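Local structure of P450 epoxidase (Sorangium cellulosum, 1Q5D) at residues Phe67-Glu72 and Gly94-Pro99; Ala104-Leu109 and Ser237-Lys242; Glu142-Arg147 and Ser408-Leu413. The protein belongs to the cytochrome P450 family, binding a haem group within a predominantly helical fold. All blocks are in the same frame, centred on the assembly; numbering follows the deposited sequence.

Overall arrangement
From the N terminus, contact 1 comes first: the 21 residues between Phe-67-Glu-72 and Gly-94-Pro-99, which include helices 77-82 and 88-93, form the loop it closes. Contact 2 follows in series, joining helix 100-110 to the start of helix 241-255. Contact 3 opens at Glu-142, before contact 2 has closed, and ends at Ser-408-Leu-413, so these two cross. Contacts 1 and 2 are neighbours, their centres about 15 Å apart, and they touch through Leu-95 and Leu-98 on Val-106. Contact 3 lies on the opposite side of the chain's centre, about 38 Å from contact 1 between centres, tying strand 143-144 to the C-terminal strand 406-412.

Contact 1 of 3, residues Phe67-Glu72 and Gly94-Pro99; sequences FAVSRE and GLFGLP. With EPB (7,11-dihydroxy-8,8,10,12,16-pentamethyl-3-[1-methyl-2-(2-methyl-thiazol-4-yl)vinyl]-4,17-dioxabicyclo[14.1.0]heptadecane-5,9-dione), chain C.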
loop_
_atom_site.group_PDB
_atom_site.type_symbol
_atom_site.label_atom_id
_atom_site.label_comp_id
_atom_site.label_asym_id
_atom_site.label_seq_id
_atom_site.Cartn_x
_atom_site.Cartn_y
_atom_site.Cartn_z
ATOM N N PHE A 67 2.952 -21.055 6.085
ATOM C CA PHE A 67 2.674 -19.739 6.652
ATOM C C PHE A 67 1.367 -19.167 6.119
ATOM O O PHE A 67 1.240 -18.910 4.923
ATOM C CB PHE A 67 3.836 -18.791 6.369
ATOM C CG PHE A 67 5.122 -19.184 7.055
ATOM C CD1 PHE A 67 6.032 -20.024 6.431
ATOM C CD2 PHE A 67 5.417 -18.714 8.328
ATOM C CE1 PHE A 67 7.216 -20.387 7.063
ATOM C CE2 PHE A 67 6.594 -19.068 8.963
ATOM C CZ PHE A 67 7.498 -19.907 8.328
ATOM N N ALA A 68 0.399 -18.962 7.009
ATOM C CA ALA A 68 -0.928 -18.489 6.610
ATOM C C ALA A 68 -1.056 -16.966 6.657
ATOM O O ALA A 68 -0.291 -16.293 7.346
ATOM C CB ALA A 68 -1.993 -19.121 7.487
ATOM N N VAL A 69 -2.032 -16.449 5.908
ATOM C CA VAL A 69 -2.388 -15.030 5.909
ATOM C C VAL A 69 -3.500 -14.721 6.916
ATOM O O VAL A 69 -3.463 -13.695 7.591
ATOM C CB VAL A 69 -2.837 -14.574 4.501
ATOM C CG1 VAL A 69 -3.446 -13.194 4.553
ATOM C CG2 VAL A 69 -1.667 -14.609 3.525
ATOM N N SER A 70 -4.492 -15.605 7.019
ATOM C CA SER A 70 -5.627 -15.371 7.922
ATOM C C SER A 70 -5.198 -15.114 9.364
ATOM O O SER A 70 -4.469 -15.912 9.965
ATOM C CB SER A 70 -6.628 -16.531 7.896
ATOM O OG SER A 70 -7.286 -16.618 9.155
ATOM N N ARG A 71 -5.670 -14.000 9.912
ATOM C CA ARG A 71 -5.306 -13.596 11.254
ATOM C C ARG A 71 -5.899 -14.563 12.276
ATOM O O ARG A 71 -5.499 -14.561 13.441
ATOM C CB ARG A 71 -5.753 -12.155 11.530
ATOM C CG ARG A 71 -4.825 -11.094 10.942
ATOM C CD ARG A 71 -4.763 -11.084 9.419
ATOM N NE ARG A 71 -4.024 -9.935 8.887
ATOM C CZ ARG A 71 -3.083 -10.014 7.959
ATOM N NH1 ARG A 71 -2.736 -11.190 7.453
ATOM N NH2 ARG A 71 -2.474 -8.913 7.537
ATOM N N GLU A 72 -6.832 -15.401 11.828
ATOM C CA GLU A 72 -7.473 -16.379 12.704
ATOM C C GLU A 72 -6.533 -17.544 13.051
ATOM O O GLU A 72 -6.832 -18.355 13.929
ATOM C CB GLU A 72 -8.801 -16.868 12.098
ATOM C CG GLU A 72 -9.857 -15.765 11.979
ATOM C CD GLU A 72 -11.205 -16.247 11.460
ATOM O OE1 GLU A 72 -11.235 -17.110 10.555
ATOM O OE2 GLU A 72 -12.245 -15.753 11.953
ATOM N N GLY A 94 -12.828 -10.797 4.206
ATOM C CA GLY A 94 -11.911 -10.069 3.345
ATOM C C GLY A 94 -10.799 -10.966 2.832
ATOM O O GLY A 94 -10.692 -12.125 3.224
ATOM N N LEU A 95 -9.953 -10.420 1.969
ATOM C CA LEU A 95 -8.926 -11.203 1.301
ATOM C C LEU A 95 -7.862 -11.758 2.256
ATOM O O LEU A 95 -7.263 -12.786 1.971
ATOM C CB LEU A 95 -8.284 -10.383 0.188
ATOM C CG LEU A 95 -9.190 -10.145 -1.024
ATOM C CD1 LEU A 95 -8.540 -9.217 -2.006
ATOM C CD2 LEU A 95 -9.515 -11.480 -1.712
ATOM N N PHE A 96 -7.634 -11.094 3.388
ATOM C CA PHE A 96 -6.664 -11.608 4.364
ATOM C C PHE A 96 -7.260 -12.680 5.286
ATOM O O PHE A 96 -6.523 -13.410 5.964
ATOM C CB PHE A 96 -6.075 -10.478 5.220
ATOM C CG PHE A 96 -5.106 -9.592 4.497
ATOM C CD1 PHE A 96 -4.658 -8.417 5.092
ATOM C CD2 PHE A 96 -4.624 -9.928 3.234
ATOM C CE1 PHE A 96 -3.758 -7.591 4.450
ATOM C CE2 PHE A 96 -3.710 -9.093 2.578
ATOM C CZ PHE A 96 -3.287 -7.927 3.178
ATOM N N GLY A 97 -8.579 -12.802 5.303
ATOM C CA GLY A 97 -9.217 -13.738 6.204
ATOM C C GLY A 97 -9.780 -14.990 5.566
ATOM O O GLY A 97 -9.872 -16.020 6.216
ATOM N N LEU A 98 -10.159 -14.911 4.295
ATOM C CA LEU A 98 -10.770 -16.053 3.611
ATOM C C LEU A 98 -9.849 -17.281 3.557
ATOM O O LEU A 98 -8.639 -17.148 3.384
ATOM C CB LEU A 98 -11.152 -15.656 2.187
ATOM C CG LEU A 98 -12.292 -14.650 2.027
ATOM C CD1 LEU A 98 -12.371 -14.235 0.568
ATOM C CD2 LEU A 98 -13.614 -15.231 2.510
ATOM N N PRO A 99 -10.425 -18.475 3.683
ATOM C CA PRO A 99 -9.663 -19.715 3.498
ATOM C C PRO A 99 -9.124 -19.802 2.058
ATOM O O PRO A 99 -9.718 -19.213 1.156
ATOM C CB PRO A 99 -10.700 -20.813 3.786
ATOM C CG PRO A 99 -11.788 -20.118 4.568
ATOM C CD PRO A 99 -11.842 -18.726 4.004
HETATM O O16 EPB C . -2.588 -0.318 4.915
HETATM C C51 EPB C . 1.169 -2.058 2.453
HETATM O O41 EPB C . -0.751 -2.689 0.685
HETATM C C5 EPB C . -0.001 -2.777 1.889
HETATM C C4 EPB C . -1.562 -2.340 1.813
HETATM C C16 EPB C . -2.482 -1.418 5.314
HETATM O O1 EPB C . -2.873 -2.568 4.646
HETATM C C2 EPB C . -3.568 -2.539 3.266
HETATM C C3 EPB C . -2.605 -3.236 2.225
HETATM C C20 EPB C . -4.883 -3.374 3.547
HETATM C C21 EPB C . -5.855 -2.599 4.423
HETATM C C22 EPB C . -5.099 -4.623 3.042
HETATM C C23 EPB C . -6.196 -5.578 3.199
HETATM N N26 EPB C . -6.857 -5.647 4.413
HETATM C C25 EPB C . -7.827 -6.597 4.392
HETATM C C27 EPB C . -8.660 -6.801 5.597
HETATM C C24 EPB C . -6.624 -6.476 2.294
HETATM S S1 EPB C . -7.905 -7.414 2.935
HETATM C C15 EPB C . -1.858 -1.693 6.706
HETATM C C14 EPB C . -2.614 -2.777 7.599
HETATM O O14 EPB C . -3.954 -2.312 7.608
HETATM C C13 EPB C . -1.977 -3.082 9.066
HETATM C C29 EPB C . -2.045 -1.765 9.915
HETATM C C30 EPB C . -2.851 -4.088 9.810
HETATM C C12 EPB C . -0.413 -3.536 8.970
HETATM O O12 EPB C . 0.499 -2.855 9.538
HETATM C C11 EPB C . 0.115 -4.806 8.194
HETATM C C28 EPB C . 1.033 -5.530 9.209
HETATM C C10 EPB C . 0.450 -4.373 6.798
HETATM O O10 EPB C . 1.671 -3.570 6.801
HETATM C C9 EPB C . 0.630 -5.641 5.987
HETATM C C91 EPB C . -0.635 -6.358 5.932
HETATM C C8 EPB C . 0.896 -5.438 4.536
HETATM C C7 EPB C . 0.835 -3.943 4.017
HETATM C C6 EPB C . -0.283 -4.116 2.856
#
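Arg-71 and Phe-96 make the side-chain core of this contact, with their flat groups turned 29° against each other. Arg-71 NH2 comes within 3.3 Å of Phe-96 CD1, which sits over one face of the guanidinium, displaced toward its rim. The bound EPB lies across the plane of the Phe-96 ring from Arg-71, with C24 of its thiazole over the ring centre. The closest atoms there are Phe-96 CE1 and EPB C23, 3.4 Å apart, so the ring is held between arginine and ligand. EPB also reaches the edge of the guanidinium, where its methyl carbon C91 is 3.5 Å from Arg-71 NH2.

Among apolar groups, Val-69 CG1 meets Phe-96 CD2 at 3.7 Å, on the Arg-71 side of the ring. The torsion that sets CG1 opposite the backbone N of Val-69 (chi1 169°) directs this methyl to the phenylalanine.

No hydrogen bond crosses between the segments; two side-chain bonds lie within 67-72. The Arg-71 chain bends at CB-CG, which brings NH1 back to the carbonyl of Val-69; Arg-71 NH1 donates to Val-69 O at 2.6 Å, almost in the guanidinium plane, which limits rotation of that group. Ser-70 OG accepts from Glu-72 N at 3.0 Å, an ST turn. On the other segment, Gly-94 O takes both Gly-97 N and Leu-98 N. Across the gap, the backbones approach through a CA-H...O contact of 2.9 Å from Ser-70 CA to Phe-96 O.

Arg-71 also packs on Val-306 and Phe-308 of strand 304-309, while Leu-95 and Phe-96 touch the haem. The arrangement is that of the P450 B-C region, whose loop before helix 100-110 here lines both the EPB pocket and the haem pocket.

Contact 2 of 3, residues Ala104-Leu109 and Ser237-Lys242; sequences ARVRKL and SRLSTK. With HEM (protoporphyrin IX containing Fe), chain B.
Arg-105 reaches the loop before helix 241-255 by donating from NH1 to Arg-238 O at 2.8 Å. The oxygen lies near the guanidinium plane, yet the nitrogen stands 66° out of the carbonyl plane, off any lone pair. The other terminal nitrogen of Arg-105, NH2, forms salt bridges with Glu-243 and Asp-102, so the charge has two acidic partners.

Next, Val-106 offers CG2 to Leu-239 CD1 at 4.1 Å, the two side chains crossing at about a right angle.

Arg-107 turns instead to the haem: bends at chi2 and chi3 carry its NH1 to propionate oxygen O2D, 2.8 Å away and in the guanidinium plane. Val-364 O and Asn-111 OD1 take further N-H groups of this arginine.

One turn on from Arg-105, Leu-109 lays CD2 against Leu-239 CD2 at 3.6 Å, again nearly perpendicular; Leu-229 of helix 225-234 touches both leucines.

Ser-240 is the N-cap of helix 241-255: its side chain caps a backbone N just beyond Lys-242 and its own N bonds to Glu-243 OE2, consistent with a capping box. These contacts join the P450 C helix, which carries the propionate-binding Arg-107, to the N-terminal end of the long central helix.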
loop_
_atom_site.group_PDB
_atom_site.type_symbol
_atom_site.label_atom_id
_atom_site.label_comp_id
_atom_site.label_asym_id
_atom_site.label_seq_id
_atom_site.Cartn_x
_atom_site.Cartn_y
_atom_site.Cartn_z
ATOM N N ALA A 104 -8.908 -17.735 -3.524
ATOM C CA ALA A 104 -8.598 -17.894 -4.945
ATOM C C ALA A 104 -9.797 -17.556 -5.810
ATOM O O ALA A 104 -9.660 -16.952 -6.871
ATOM C CB ALA A 104 -8.105 -19.342 -5.248
ATOM N N ARG A 105 -10.975 -17.949 -5.337
ATOM C CA ARG A 105 -12.214 -17.708 -6.042
ATOM C C ARG A 105 -12.441 -16.204 -6.202
ATOM O O ARG A 105 -12.649 -15.706 -7.307
ATOM C CB ARG A 105 -13.372 -18.350 -5.278
ATOM C CG ARG A 105 -14.753 -18.022 -5.821
ATOM C CD ARG A 105 -15.883 -18.851 -5.190
ATOM N NE ARG A 105 -15.864 -18.857 -3.722
ATOM C CZ ARG A 105 -16.165 -17.811 -2.945
ATOM N NH1 ARG A 105 -16.500 -16.640 -3.478
ATOM N NH2 ARG A 105 -16.108 -17.930 -1.623
ATOM N N VAL A 106 -12.370 -15.486 -5.089
ATOM C CA VAL A 106 -12.544 -14.041 -5.116
ATOM C C VAL A 106 -11.513 -13.354 -6.008
ATOM O O VAL A 106 -11.879 -12.523 -6.818
ATOM C CB VAL A 106 -12.523 -13.439 -3.703
ATOM C CG1 VAL A 106 -12.779 -11.932 -3.749
ATOM C CG2 VAL A 106 -13.587 -14.122 -2.841
ATOM N N ARG A 107 -10.232 -13.703 -5.869
ATOM C CA ARG A 107 -9.190 -13.120 -6.730
ATOM C C ARG A 107 -9.411 -13.426 -8.218
ATOM O O ARG A 107 -9.266 -12.551 -9.069
ATOM C CB ARG A 107 -7.793 -13.591 -6.312
ATOM C CG ARG A 107 -7.277 -12.957 -5.014
ATOM C CD ARG A 107 -7.181 -11.443 -5.055
ATOM N NE ARG A 107 -6.319 -10.955 -6.140
ATOM C CZ ARG A 107 -5.045 -10.635 -5.998
ATOM N NH1 ARG A 107 -4.458 -10.763 -4.802
ATOM N NH2 ARG A 107 -4.341 -10.196 -7.055
ATOM N N LYS A 108 -9.765 -14.670 -8.525
ATOM C CA LYS A 108 -9.959 -15.076 -9.923
ATOM C C LYS A 108 -11.062 -14.211 -10.531
ATOM O O LYS A 108 -11.000 -13.804 -11.692
ATOM C CB LYS A 108 -10.296 -16.580 -10.003
ATOM C CG LYS A 108 -10.596 -17.111 -11.413
ATOM C CD LYS A 108 -10.309 -18.622 -11.515
ATOM C CE LYS A 108 -10.476 -19.129 -12.942
ATOM N NZ LYS A 108 -11.190 -20.442 -12.972
ATOM N N LEU A 109 -12.059 -13.902 -9.712
ATOM C CA LEU A 109 -13.182 -13.066 -10.118
ATOM C C LEU A 109 -12.812 -11.598 -10.393
ATOM O O LEU A 109 -13.273 -11.015 -11.380
ATOM C CB LEU A 109 -14.268 -13.138 -9.042
ATOM C CG LEU A 109 -15.603 -12.425 -9.221
ATOM C CD1 LEU A 109 -16.448 -13.096 -10.297
ATOM C CD2 LEU A 109 -16.339 -12.428 -7.902
ATOM N N SER A 237 -22.911 -19.346 -6.804
ATOM C CA SER A 237 -22.123 -19.135 -5.604
ATOM C C SER A 237 -20.689 -18.793 -5.982
ATOM O O SER A 237 -19.777 -19.584 -5.752
ATOM C CB SER A 237 -22.159 -20.375 -4.705
ATOM O OG SER A 237 -23.338 -21.139 -4.929
ATOM N N ARG A 238 -20.504 -17.617 -6.578
ATOM C CA ARG A 238 -19.175 -17.143 -6.953
ATOM C C ARG A 238 -18.696 -16.011 -6.037
ATOM O O ARG A 238 -17.501 -15.717 -5.979
ATOM C CB ARG A 238 -19.129 -16.703 -8.421
ATOM C CG ARG A 238 -20.485 -16.624 -9.122
ATOM C CD ARG A 238 -20.389 -16.539 -10.653
ATOM N NE ARG A 238 -21.293 -15.532 -11.209
ATOM C CZ ARG A 238 -20.972 -14.685 -12.183
ATOM N NH1 ARG A 238 -19.759 -14.716 -12.726
ATOM N NH2 ARG A 238 -21.863 -13.804 -12.619
ATOM N N LEU A 239 -19.629 -15.395 -5.314
ATOM C CA LEU A 239 -19.297 -14.305 -4.399
ATOM C C LEU A 239 -20.449 -14.038 -3.432
ATOM O O LEU A 239 -21.600 -13.891 -3.857
ATOM C CB LEU A 239 -18.968 -13.038 -5.197
ATOM C CG LEU A 239 -18.385 -11.819 -4.474
ATOM C CD1 LEU A 239 -17.000 -12.128 -3.901
ATOM C CD2 LEU A 239 -18.329 -10.642 -5.433
ATOM N N SER A 240 -20.148 -13.992 -2.137
ATOM C CA SER A 240 -21.160 -13.662 -1.130
ATOM C C SER A 240 -21.263 -12.151 -0.911
ATOM O O SER A 240 -20.352 -11.396 -1.251
ATOM C CB SER A 240 -20.845 -14.349 0.199
ATOM O OG SER A 240 -19.841 -13.629 0.912
ATOM N N THR A 241 -22.376 -11.713 -0.327
ATOM C CA THR A 241 -22.566 -10.300 -0.028
ATOM C C THR A 241 -21.446 -9.774 0.880
ATOM O O THR A 241 -20.904 -8.704 0.642
ATOM C CB THR A 241 -23.971 -10.071 0.596
ATOM O OG1 THR A 241 -24.971 -10.329 -0.400
ATOM C CG2 THR A 241 -24.202 -8.597 0.943
ATOM N N LYS A 242 -21.086 -10.536 1.907
ATOM C CA LYS A 242 -20.058 -10.082 2.848
ATOM C C LYS A 242 -18.674 -10.058 2.191
ATOM O O LYS A 242 -17.862 -9.188 2.481
ATOM C CB LYS A 242 -20.036 -10.950 4.104
ATOM C CG LYS A 242 -21.178 -10.668 5.081
ATOM C CD LYS A 242 -21.305 -11.830 6.052
ATOM C CE LYS A 242 -22.373 -11.584 7.105
ATOM N NZ LYS A 242 -22.122 -12.455 8.282
HETATM C CHA HEM B . -2.061 -6.574 -1.423
HETATM C CHB HEM B . 1.493 -3.341 -1.802
HETATM C CHC HEM B . -1.478 -0.368 -4.246
HETATM C CHD HEM B . -5.149 -3.336 -3.343
HETATM C C1A HEM B . -0.822 -5.993 -1.395
HETATM C C2A HEM B . 0.392 -6.610 -0.914
HETATM C C3A HEM B . 1.373 -5.711 -1.000
HETATM C C4A HEM B . 0.812 -4.499 -1.548
HETATM C CMA HEM B . 2.856 -5.935 -0.595
HETATM C CAA HEM B . 0.507 -8.062 -0.392
HETATM C CBA HEM B . 0.458 -8.091 1.139
HETATM C CGA HEM B . 0.675 -9.516 1.618
HETATM O O1A HEM B . 0.542 -9.779 2.854
HETATM O O2A HEM B . 0.962 -10.404 0.765
HETATM C C1B HEM B . 0.971 -2.286 -2.492
HETATM C C2B HEM B . 1.735 -1.117 -2.853
HETATM C C3B HEM B . 0.928 -0.294 -3.504
HETATM C C4B HEM B . -0.383 -0.902 -3.595
HETATM C CMB HEM B . 3.224 -0.827 -2.519
HETATM C CAB HEM B . 1.419 1.056 -4.052
HETATM C CBB HEM B . 0.577 2.043 -4.346
HETATM C C1C HEM B . -2.725 -0.917 -4.259
HETATM C C2C HEM B . -3.890 -0.390 -4.936
HETATM C C3C HEM B . -4.901 -1.222 -4.674
HETATM C C4C HEM B . -4.397 -2.299 -3.843
HETATM C CMC HEM B . -3.883 0.908 -5.789
HETATM C CAC HEM B . -6.375 -1.173 -5.115
HETATM C CBC HEM B . -6.772 -0.353 -6.086
HETATM C C1D HEM B . -4.663 -4.439 -2.688
HETATM C C2D HEM B . -5.500 -5.474 -2.158
HETATM C C3D HEM B . -4.551 -6.488 -1.565
HETATM C C4D HEM B . -3.234 -5.951 -1.777
HETATM C CMD HEM B . -7.035 -5.542 -2.212
HETATM C CAD HEM B . -4.913 -7.824 -0.894
HETATM C CBD HEM B . -4.577 -8.903 -1.932
HETATM C CGD HEM B . -4.858 -10.278 -1.381
HETATM O O1D HEM B . -4.686 -10.466 -0.150
HETATM O O2D HEM B . -5.266 -11.189 -2.164
HETATM N NA HEM B . -0.541 -4.700 -1.780
HETATM N NB HEM B . -0.337 -2.148 -2.958
HETATM N NC HEM B . -3.079 -2.067 -3.601
HETATM N ND HEM B . -3.334 -4.742 -2.441
HETATM FE FE HEM B . -1.769 -3.468 -2.837
HETATM O O HOH W 1 -2.137 -2.539 -0.869
#

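Contact 3 of 3, residues Glu142-Arg147 and Ser408-Leu413; sequences EFDVVR and SLNVIL
Phe-143 and Val-411 form a hydrogen-bonded pair in an antiparallel beta ladder, part of the small sheet that P450 nomenclature calls beta3, linking strand 143-144 to the C-terminal strand 406-412. Val-411 N donates to Phe-143 O at 2.8 Å, and Phe-143 N returns a longer bond to Val-411 O at 3.2 Å, both lying in the carbonyl planes. Past the non-hydrogen-bonded pair Asp-144 and Asn-410, Val-145 N carries the pairing on to Leu-409 O.

The tight part is apolar. Leu-413 CD1 sits over one face of the Phe-143 ring, 4.2 Å from its centroid, in a CH-pi contact; Val-411 CG2 lies near the ring's edge. Val-145 and Leu-409 run side by side, with Val-145 CB 3.9 Å from Leu-409 CD2, while Val-145 and Val-411 cross at about a right angle, CG2 against CG1. Helix 257-272 packs on this cluster, Val-267 against Val-145 and Leu-271 against Val-411.

The other side is looser. Glu-142 is exposed and its carboxylate leads away from the partner strand; partly exposed Asn-410 comes near through ND2, 3.8 Å from Asp-144 CB. Arg-147, also exposed, pairs with Asp-144 by charge alone, OD1 lying well out of the guanidinium plane with no N-H aimed at it.

Asp-144, buried although it shares a sheet face with Asn-410, has CG opposite its backbone N (chi1 -174°), which sends the carboxylate toward Leu-409 and the start of helix 146-150. Its OD2 accepts Val-146 N as a capping bond and, from the opposite face of the carboxylate, Leu-409 N at 3.0 Å with a nearly straight N-H...O angle of 177°.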
loop_
_atom_site.group_PDB
_atom_site.type_symbol
_atom_site.label_atom_id
_atom_site.label_comp_id
_atom_site.label_asym_id
_atom_site.label_seq_id
_atom_site.Cartn_x
_atom_site.Cartn_y
_atom_site.Cartn_z
ATOM N N GLU A 142 4.695 28.265 -1.598
ATOM C CA GLU A 142 4.921 26.905 -1.113
ATOM C C GLU A 142 3.912 25.898 -1.672
ATOM O O GLU A 142 2.710 26.173 -1.751
ATOM C CB GLU A 142 4.893 26.877 0.419
ATOM C CG GLU A 142 3.597 27.399 1.030
ATOM C CD GLU A 142 3.415 28.898 0.844
ATOM O OE1 GLU A 142 4.134 29.674 1.511
ATOM O OE2 GLU A 142 2.552 29.303 0.032
ATOM N N PHE A 143 4.419 24.729 -2.052
ATOM C CA PHE A 143 3.587 23.635 -2.538
ATOM C C PHE A 143 3.941 22.361 -1.773
ATOM O O PHE A 143 5.099 21.935 -1.745
ATOM C CB PHE A 143 3.796 23.433 -4.044
ATOM C CG PHE A 143 2.761 22.552 -4.696
ATOM C CD1 PHE A 143 1.493 23.041 -4.986
ATOM C CD2 PHE A 143 3.060 21.239 -5.037
ATOM C CE1 PHE A 143 0.542 22.233 -5.598
ATOM C CE2 PHE A 143 2.109 20.426 -5.647
ATOM C CZ PHE A 143 0.854 20.918 -5.921
ATOM N N ASP A 144 2.935 21.770 -1.140
ATOM C CA ASP A 144 3.105 20.527 -0.404
ATOM C C ASP A 144 2.698 19.343 -1.274
ATOM O O ASP A 144 1.518 19.130 -1.531
ATOM C CB ASP A 144 2.257 20.553 0.863
ATOM C CG ASP A 144 2.489 19.349 1.746
ATOM O OD1 ASP A 144 2.067 19.401 2.922
ATOM O OD2 ASP A 144 3.073 18.316 1.358
ATOM N N VAL A 145 3.687 18.570 -1.706
ATOM C CA VAL A 145 3.464 17.434 -2.605
ATOM C C VAL A 145 2.558 16.373 -1.989
ATOM O O VAL A 145 1.881 15.614 -2.698
ATOM C CB VAL A 145 4.799 16.849 -3.082
ATOM C CG1 VAL A 145 4.588 15.558 -3.898
ATOM C CG2 VAL A 145 5.543 17.904 -3.917
ATOM N N VAL A 146 2.522 16.330 -0.663
ATOM C CA VAL A 146 1.553 15.478 -0.010
ATOM C C VAL A 146 0.170 16.121 -0.008
ATOM O O VAL A 146 -0.705 15.698 -0.760
ATOM C CB VAL A 146 1.983 15.065 1.420
ATOM C CG1 VAL A 146 0.880 14.241 2.084
ATOM C CG2 VAL A 146 3.275 14.260 1.367
ATOM N N ARG A 147 -0.024 17.146 0.824
ATOM C CA ARG A 147 -1.366 17.691 1.056
ATOM C C ARG A 147 -2.019 18.345 -0.174
ATOM O O ARG A 147 -3.233 18.273 -0.342
ATOM C CB ARG A 147 -1.367 18.667 2.252
ATOM C CG ARG A 147 -2.696 19.419 2.443
ATOM C CD ARG A 147 -2.686 20.556 3.484
ATOM N NE ARG A 147 -1.349 21.096 3.748
ATOM C CZ ARG A 147 -0.792 22.108 3.084
ATOM N NH1 ARG A 147 -1.442 22.710 2.090
ATOM N NH2 ARG A 147 0.425 22.519 3.411
ATOM N N SER A 408 4.480 15.845 5.179
ATOM C CA SER A 408 4.630 17.016 4.321
ATOM C C SER A 408 5.908 16.911 3.490
ATOM O O SER A 408 6.939 16.431 3.958
ATOM C CB SER A 408 4.611 18.314 5.148
ATOM O OG SER A 408 5.708 18.365 6.038
ATOM N N LEU A 409 5.811 17.343 2.236
ATOM C CA LEU A 409 6.929 17.378 1.313
ATOM C C LEU A 409 6.857 18.722 0.603
ATOM O O LEU A 409 6.191 18.869 -0.427
ATOM C CB LEU A 409 6.814 16.223 0.307
ATOM C CG LEU A 409 7.921 16.094 -0.743
ATOM C CD1 LEU A 409 9.285 16.197 -0.099
ATOM C CD2 LEU A 409 7.788 14.782 -1.542
ATOM N N ASN A 410 7.514 19.716 1.182
ATOM C CA ASN A 410 7.383 21.085 0.713
ATOM C C ASN A 410 8.411 21.414 -0.354
ATOM O O ASN A 410 9.609 21.182 -0.176
ATOM C CB ASN A 410 7.469 22.070 1.881
ATOM C CG ASN A 410 6.158 22.180 2.643
ATOM O OD1 ASN A 410 6.053 21.733 3.786
ATOM N ND2 ASN A 410 5.147 22.762 2.007
ATOM N N VAL A 411 7.930 21.941 -1.474
ATOM C CA VAL A 411 8.794 22.237 -2.601
ATOM C C VAL A 411 8.538 23.640 -3.125
ATOM O O VAL A 411 7.529 24.273 -2.792
ATOM C CB VAL A 411 8.580 21.239 -3.769
ATOM C CG1 VAL A 411 8.816 19.810 -3.316
ATOM C CG2 VAL A 411 7.179 21.395 -4.371
ATOM N N ILE A 412 9.474 24.111 -3.942
ATOM C CA ILE A 412 9.296 25.324 -4.714
ATOM C C ILE A 412 9.264 24.905 -6.171
ATOM O O ILE A 412 10.253 24.391 -6.697
ATOM C CB ILE A 412 10.460 26.295 -4.470
ATOM C CG1 ILE A 412 10.571 26.635 -2.981
ATOM C CG2 ILE A 412 10.286 27.553 -5.319
ATOM C CD1 ILE A 412 11.995 26.849 -2.504
ATOM N N LEU A 413 8.123 25.106 -6.816
ATOM C CA LEU A 413 7.932 24.592 -8.168
ATOM C C LEU A 413 8.803 25.305 -9.200
ATOM O O LEU A 413 9.522 24.660 -9.959
ATOM C CB LEU A 413 6.453 24.624 -8.558
ATOM C CG LEU A 413 5.565 23.680 -7.739
ATOM C CD1 LEU A 413 4.099 23.998 -7.958
ATOM C CD2 LEU A 413 5.865 22.216 -8.065
#